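Local coordinates for Lmo1076 protein (Listeria monocytogenes serovar 1/2a, PDB 3FI7) that probably cleaves cell-wall peptidoglycan as the N-acetylglucosaminidase (GH73) catalytic domain of the autolysin Auto, at residues Y76-I81 / P114-S119. Numbering follows the deposited sequence.
Sequences YNLFGI and PSHKES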
loop_
_atom_site.group_PDB
_atom_site.type_symbol
_atom_site.label_atom_id
_atom_site.label_comp_id
_atom_site.label_asym_id
_atom_site.label_seq_id
_atom_site.Cartn_x
_atom_site.Cartn_y
_atom_site.Cartn_z
ATOM N N TYR A 76 -11.639 1.798 -6.594
ATOM C CA TYR A 76 -10.526 2.410 -5.875
ATOM C C TYR A 76 -10.178 1.697 -4.574
ATOM O O TYR A 76 -9.535 2.276 -3.707
ATOM C CB TYR A 76 -10.836 3.884 -5.584
ATOM C CG TYR A 76 -11.064 4.717 -6.827
ATOM C CD1 TYR A 76 -12.338 5.159 -7.173
ATOM C CD2 TYR A 76 -10.004 5.058 -7.660
ATOM C CE1 TYR A 76 -12.543 5.925 -8.318
ATOM C CE2 TYR A 76 -10.199 5.818 -8.800
ATOM C CZ TYR A 76 -11.467 6.252 -9.123
ATOM O OH TYR A 76 -11.648 7.010 -10.259
ATOM N N ASN A 77 -10.594 0.442 -4.448
ATOM C CA ASN A 77 -10.431 -0.321 -3.212
ATOM C C ASN A 77 -9.115 -1.096 -3.246
ATOM O O ASN A 77 -9.073 -2.269 -3.653
ATOM C CB ASN A 77 -11.642 -1.259 -3.036
ATOM C CG ASN A 77 -11.687 -1.944 -1.674
ATOM O OD1 ASN A 77 -10.673 -2.085 -0.990
ATOM N ND2 ASN A 77 -12.881 -2.393 -1.285
ATOM N N LEU A 78 -8.038 -0.434 -2.825
ATOM C CA LEU A 78 -6.689 -0.984 -2.968
ATOM C C LEU A 78 -6.443 -2.185 -2.076
ATOM O O LEU A 78 -5.651 -3.066 -2.411
ATOM C CB LEU A 78 -5.627 0.080 -2.673
ATOM C CG LEU A 78 -5.628 1.310 -3.587
ATOM C CD1 LEU A 78 -4.723 2.398 -3.008
ATOM C CD2 LEU A 78 -5.225 0.942 -5.025
ATOM N N PHE A 79 -7.112 -2.227 -0.934
ATOM C CA PHE A 79 -6.803 -3.261 0.039
ATOM C C PHE A 79 -7.847 -4.380 0.060
ATOM O O PHE A 79 -7.775 -5.282 0.884
ATOM C CB PHE A 79 -6.591 -2.635 1.419
ATOM C CG PHE A 79 -5.506 -1.596 1.444
ATOM C CD1 PHE A 79 -4.196 -1.946 1.737
ATOM C CD2 PHE A 79 -5.791 -0.268 1.160
ATOM C CE1 PHE A 79 -3.186 -0.984 1.759
ATOM C CE2 PHE A 79 -4.791 0.692 1.185
ATOM C CZ PHE A 79 -3.483 0.331 1.484
ATOM N N GLY A 80 -8.801 -4.332 -0.866
ATOM C CA GLY A 80 -9.828 -5.362 -0.947
ATOM C C GLY A 80 -10.681 -5.459 0.308
ATOM O O GLY A 80 -11.037 -6.549 0.749
ATOM N N ILE A 81 -11.010 -4.309 0.885
ATOM C CA ILE A 81 -11.801 -4.255 2.106
ATOM C C ILE A 81 -13.266 -4.605 1.850
ATOM O O ILE A 81 -13.896 -4.050 0.953
ATOM C CB ILE A 81 -11.731 -2.852 2.735
ATOM C CG1 ILE A 81 -10.293 -2.525 3.137
ATOM C CG2 ILE A 81 -12.676 -2.747 3.928
ATOM C CD1 ILE A 81 -9.604 -3.643 3.890
ATOM N N PRO A 114 -14.517 6.989 -3.318
ATOM C CA PRO A 114 -14.445 8.110 -4.270
ATOM C C PRO A 114 -13.101 8.161 -4.988
ATOM O O PRO A 114 -13.025 8.591 -6.141
ATOM C CB PRO A 114 -14.601 9.345 -3.377
ATOM C CG PRO A 114 -15.289 8.840 -2.139
ATOM C CD PRO A 114 -14.767 7.445 -1.941
ATOM N N SER A 115 -12.047 7.729 -4.303
ATOM C CA SER A 115 -10.712 7.697 -4.886
ATOM C C SER A 115 -9.774 6.898 -4.001
ATOM O O SER A 115 -10.158 6.426 -2.931
ATOM C CB SER A 115 -10.155 9.113 -5.041
ATOM O OG SER A 115 -9.823 9.661 -3.775
ATOM N N HIS A 116 -8.530 6.768 -4.446
ATOM C CA HIS A 116 -7.529 6.038 -3.692
ATOM C C HIS A 116 -7.292 6.645 -2.310
ATOM O O HIS A 116 -6.877 5.945 -1.379
ATOM C CB HIS A 116 -6.219 5.971 -4.475
ATOM C CG HIS A 116 -6.261 5.016 -5.624
ATOM N ND1 HIS A 116 -5.500 5.181 -6.759
ATOM C CD2 HIS A 116 -6.988 3.889 -5.817
ATOM C CE1 HIS A 116 -5.743 4.189 -7.597
ATOM N NE2 HIS A 116 -6.642 3.391 -7.049
ATOM N N LYS A 117 -7.558 7.939 -2.172
ATOM C CA LYS A 117 -7.284 8.613 -0.912
ATOM C C LYS A 117 -8.051 7.981 0.242
ATOM O O LYS A 117 -7.477 7.701 1.291
ATOM C CB LYS A 117 -7.607 10.103 -0.989
ATOM C CG LYS A 117 -7.326 10.833 0.315
ATOM C CD LYS A 117 -7.737 12.291 0.247
ATOM C CE LYS A 117 -7.673 12.944 1.618
ATOM N NZ LYS A 117 -8.177 14.351 1.572
ATOM N N GLU A 118 -9.345 7.755 0.044
ATOM C CA GLU A 118 -10.195 7.231 1.110
ATOM C C GLU A 118 -9.845 5.774 1.416
ATOM O O GLU A 118 -9.980 5.312 2.554
ATOM C CB GLU A 118 -11.676 7.380 0.746
ATOM C CG GLU A 118 -12.175 8.829 0.734
ATOM C CD GLU A 118 -11.795 9.607 -0.526
ATOM O OE1 GLU A 118 -11.896 10.851 -0.507
ATOM O OE2 GLU A 118 -11.406 8.994 -1.542
ATOM N N SER A 119 -9.384 5.059 0.393
ATOM C CA SER A 119 -8.917 3.683 0.548
ATOM C C SER A 119 -7.647 3.635 1.424
ATOM O O SER A 119 -7.556 2.838 2.368
ATOM C CB SER A 119 -8.672 3.062 -0.836
ATOM O OG SER A 119 -8.091 1.775 -0.749
HETATM O O HOH W 1 -9.156 -0.288 0.588
#
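The hydroxyl of S119 is gripped from two quarters: L78 N donates to OG at 3.0 Å with an N-H...O angle of 152°, and a water lies 2.7 Å from the same OG. That water donates to N77 OD1 and accepts from F79 N, so it links the helix to the type I turn N77–G80. With chi1 at 174°, S119 OG lies anti to its own backbone N, which carries it to the amide of L78 and to the edge of the F79 ring, 3.6 Å from CD2. N77 braces the turn from within, taking the I81 amide on OD1 and giving ND2 to I81 O, in the carbonyl plane; ND2 also bonds A111 O.

Next to these polar groups, the Y76 ring presents its CD2 edge to the face of the H116 imidazole in a T-shaped pair, planes at 83° and CD2 3.7 Å from H116 CD2. S115 CA packs over a face of the tyrosine ring in a CH-pi contact, 3.9 Å from its centroid. L78 comes crosswise to H116, and its CD2 methyl lies 3.5 Å from H116 NE2, while NE2 bonds G71 O. S115 is itself the N-cap of helix 116-129: its OG accepts from K117 N and donates to E118 OE2.

The contact thus fastens the loop between helix 52-63 and strand 89-98, also held by backbone bonds to L70 and A111, to the first turn of helix 116-129, within the lysozyme-clan glucosaminidase domain. S119 OG satisfies L78 N directly and is linked to F79 N through the water, while the G71 bond fixes the rotation of the imidazole against which Y76 and L78 pack.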